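Putative laminarinase (Phanerochaete chrysosporium, PDB 2W39) probably hydrolyses beta-1,3 linkages in laminarin and related beta-glucans as an extracellular glycoside hydrolase of family 16. Local coordinates at residues Thr131-Pro141 and Asn153-Thr163. Residues are numbered along the deposited sequence; the frame is centred on the assembly and turned at random.
With LGC (D-glucono-1,5-lactone), chain D; BGC (beta-D-glucopyranose), chain B.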
# COMPACT_ATOMS: atom_id res chain seq x y z
N THR A 131 6.16 6.23 2.57
CA THR A 131 6.00 7.35 3.50
C THR A 131 5.83 6.83 4.91
O THR A 131 5.13 5.83 5.14
CB THR A 131 4.74 8.15 3.11
OG1 THR A 131 4.79 8.50 1.72
CG2 THR A 131 4.60 9.42 3.91
N LEU A 132 6.43 7.54 5.87
CA LEU A 132 6.10 7.29 7.27
C LEU A 132 5.23 8.42 7.80
O LEU A 132 5.42 9.59 7.46
CB LEU A 132 7.33 7.21 8.17
CG LEU A 132 8.47 6.30 7.73
CD1 LEU A 132 9.52 6.23 8.81
CD2 LEU A 132 7.99 4.90 7.36
N HIS A 133 4.29 8.05 8.67
CA HIS A 133 3.50 9.02 9.43
C HIS A 133 3.66 8.66 10.90
O HIS A 133 3.45 7.51 11.27
CB HIS A 133 2.01 8.92 9.08
CG HIS A 133 1.70 9.10 7.63
ND1 HIS A 133 0.96 10.15 7.15
CD2 HIS A 133 1.99 8.32 6.55
CE1 HIS A 133 0.82 10.03 5.84
NE2 HIS A 133 1.44 8.93 5.45
N THR A 134 4.04 9.64 11.71
CA THR A 134 4.33 9.41 13.12
C THR A 134 3.78 10.56 13.95
O THR A 134 3.28 11.57 13.42
CB THR A 134 5.86 9.31 13.38
OG1 THR A 134 6.46 10.59 13.13
CG2 THR A 134 6.52 8.26 12.50
N GLY A 135 3.93 10.42 15.26
CA GLY A 135 3.83 11.57 16.17
C GLY A 135 5.11 12.40 16.22
O GLY A 135 5.99 12.31 15.36
N ALA A 136 5.20 13.22 17.25
CA ALA A 136 6.21 14.26 17.35
C ALA A 136 7.64 13.74 17.38
O ALA A 136 7.91 12.63 17.86
CB ALA A 136 5.96 15.11 18.59
N ASN A 137 8.54 14.57 16.86
CA ASN A 137 9.98 14.35 16.94
C ASN A 137 10.41 13.12 16.15
O ASN A 137 10.92 12.14 16.70
CB ASN A 137 10.45 14.29 18.40
CG ASN A 137 11.96 14.32 18.52
OD1 ASN A 137 12.64 14.94 17.70
ND2 ASN A 137 12.49 13.66 19.54
N CYS A 138 10.17 13.19 14.84
CA CYS A 138 10.64 12.17 13.92
C CYS A 138 10.83 12.84 12.57
O CYS A 138 9.87 13.17 11.88
CB CYS A 138 9.64 11.02 13.85
SG CYS A 138 10.13 9.71 12.70
N ALA A 139 12.09 13.00 12.18
CA ALA A 139 12.46 13.61 10.90
C ALA A 139 13.52 12.74 10.23
O ALA A 139 14.04 11.80 10.85
CB ALA A 139 12.95 15.05 11.08
N MET A 140 13.84 13.09 8.97
CA MET A 140 14.77 12.33 8.15
C MET A 140 15.87 13.26 7.65
O MET A 140 15.61 14.44 7.36
CB MET A 140 14.03 11.70 6.96
CG MET A 140 13.02 10.64 7.37
SD MET A 140 13.85 9.23 8.14
CE MET A 140 12.76 8.81 9.50
N PRO A 141 17.10 12.74 7.52
CA PRO A 141 18.18 13.57 7.03
C PRO A 141 18.01 13.89 5.56
O PRO A 141 17.38 13.14 4.82
CB PRO A 141 19.44 12.73 7.27
CG PRO A 141 18.99 11.37 7.53
CD PRO A 141 17.54 11.38 7.85
N ASN A 153 10.68 15.72 4.69
CA ASN A 153 11.53 15.03 5.66
C ASN A 153 11.07 15.15 7.11
O ASN A 153 11.80 14.76 8.01
CB ASN A 153 12.99 15.43 5.48
CG ASN A 153 13.61 14.80 4.25
OD1 ASN A 153 13.33 13.63 3.94
ND2 ASN A 153 14.46 15.53 3.56
N ASN A 154 9.88 15.68 7.34
CA ASN A 154 9.30 15.67 8.68
C ASN A 154 8.18 14.65 8.71
O ASN A 154 7.21 14.80 7.98
CB ASN A 154 8.78 17.06 9.03
CG ASN A 154 8.14 17.12 10.40
OD1 ASN A 154 8.22 16.18 11.19
ND2 ASN A 154 7.50 18.25 10.69
N CYS A 155 8.31 13.61 9.54
CA CYS A 155 7.33 12.52 9.57
C CYS A 155 6.15 12.79 10.49
O CYS A 155 5.15 12.07 10.42
CB CYS A 155 7.98 11.20 10.02
SG CYS A 155 9.55 10.78 9.23
N ASP A 156 6.28 13.78 11.37
CA ASP A 156 5.28 14.09 12.39
C ASP A 156 4.05 14.69 11.74
O ASP A 156 4.09 15.82 11.23
CB ASP A 156 5.89 15.10 13.38
CG ASP A 156 4.89 15.64 14.39
OD1 ASP A 156 3.84 14.99 14.63
OD2 ASP A 156 5.18 16.72 14.96
N VAL A 157 2.94 13.97 11.81
CA VAL A 157 1.72 14.42 11.13
C VAL A 157 1.15 15.72 11.72
O VAL A 157 0.43 16.45 11.03
CB VAL A 157 0.63 13.34 11.10
CG1 VAL A 157 1.14 12.06 10.45
CG2 VAL A 157 0.14 13.04 12.49
N ASN A 158 1.50 15.99 12.98
CA ASN A 158 1.02 17.16 13.71
C ASN A 158 1.67 18.47 13.25
O ASN A 158 1.14 19.56 13.52
CB ASN A 158 1.27 16.96 15.21
CG ASN A 158 0.63 15.68 15.76
OD1 ASN A 158 1.31 14.75 16.23
ND2 ASN A 158 -0.70 15.62 15.71
N THR A 159 2.82 18.37 12.59
CA THR A 159 3.60 19.55 12.20
C THR A 159 4.02 19.58 10.72
O THR A 159 4.66 20.55 10.28
CB THR A 159 4.85 19.76 13.10
OG1 THR A 159 5.71 18.61 13.01
CG2 THR A 159 4.47 20.00 14.58
N ASP A 160 3.57 18.58 9.95
CA ASP A 160 3.75 18.56 8.48
C ASP A 160 2.46 18.70 7.65
O ASP A 160 2.49 19.14 6.49
CB ASP A 160 4.60 17.35 8.00
CG ASP A 160 3.93 15.99 8.23
OD1 ASP A 160 2.68 15.90 8.26
OD2 ASP A 160 4.66 14.99 8.37
N GLY A 161 1.32 18.34 8.24
CA GLY A 161 0.02 18.43 7.57
C GLY A 161 -0.49 17.06 7.18
O GLY A 161 -1.20 16.90 6.18
N ASN A 162 -0.16 16.01 7.89
CA ASN A 162 -0.35 14.61 7.49
C ASN A 162 0.19 14.41 6.14
O ASN A 162 -0.27 13.50 5.50
CB ASN A 162 -1.80 13.97 7.61
CG ASN A 162 -1.76 12.39 7.62
OD1 ASN A 162 -0.84 11.86 8.10
ND2 ASN A 162 -2.74 11.68 7.06
N THR A 163 1.30 15.06 5.78
CA THR A 163 1.90 14.52 4.56
C THR A 163 2.73 13.28 4.93
O THR A 163 2.93 12.41 4.08
CB THR A 163 2.84 15.49 3.84
OG1 THR A 163 3.94 15.81 4.68
CG2 THR A 163 2.11 16.76 3.43
C1 LGC D . -1.95 7.56 4.59
C2 LGC D . -2.94 7.98 5.63
O5 LGC D . -2.01 6.27 3.90
O1 LGC D . -1.05 8.32 4.29
O2 LGC D . -2.27 8.37 6.84
C3 LGC D . -3.96 6.86 5.89
O3 LGC D . -5.14 7.41 6.51
C4 LGC D . -4.32 6.16 4.58
O4 LGC D . -5.45 5.31 4.74
C5 LGC D . -3.09 5.36 4.16
C6 LGC D . -3.27 4.49 2.92
O6 LGC D . -3.74 5.24 1.79
C2 BGC B . -2.86 8.06 5.20
C3 BGC B . -3.80 6.98 5.75
C4 BGC B . -4.34 6.16 4.59
C5 BGC B . -3.16 5.38 4.03
C6 BGC B . -3.59 4.43 2.92
C1 BGC B . -1.95 7.60 4.04
O1 BGC B . -2.06 8.53 2.95
O2 BGC B . -2.05 8.58 6.26
O3 BGC B . -4.87 7.58 6.51
O4 BGC B . -5.37 5.27 5.02
O5 BGC B . -2.16 6.27 3.51
O6 BGC B . -3.71 5.16 1.69
O HOH W 1 7.80 17.01 15.61
O HOH W 2 9.42 15.82 13.74
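The imidazole of His133 has Val157 CG1 at its edge, in the ring plane, Asn162 OD1 also at the edge but 17° out of that plane, and O2 of LGC or of BGC over one face, offset toward the rim. LGC and BGC were modelled overlapping there, as alternatives. Val157 CG1 also lies 3.5 Å from His133 CB. In the Asn162 conformer described, one of two modelled, His133 ND1 donates to Asn162 OD1 at 2.7 Å, although the donor stands 39° out of the carbonyl plane. With CG swung beside the backbone N (chi1 -57°), the His133 ring reaches both Asn162 and the pocket. Asn162 ND2 turns the other way and donates to BGC O2 at 3.3 Å. Replacing His133 by an alanine is likely to leave Asn162 OD1 without its donor and its amide freer to turn beside the sugar. His133 NE2 has a weak bond to Asp117, another residue of the pocket. In the family 16 beta-sandwich, strand 129-133 pairs with strands 115-120 and 165-168. Beyond it Thr134 is bridged to Asp156, just ahead of helix 157-160, by Thr134 N to Cys155 O (3.0 Å) and Val157 N to Thr134 O (2.9 Å); a second single bridge pairs Ala139 with Asn154, through Cys155 N to Cys138 O and Met140 N to Asn153 O. Asp156, the N-cap, accepts from Asn158 N through OD1 at 3.0 Å, from above the carboxylate plane, while OD2 takes Thr159 OG1 and a water that also accepts from Asn137 N. Asn154 OD1 forms an Asx turn with Asp156 N. On the buried side, Cys155 SG lies 3.7 Å from Cys138 SG, yet each sulfur is bonded elsewhere, to Cys165 and Cys236 respectively; Met140, bent at chi2 and chi3, sets CE 3.8 Å from Cys155 SG.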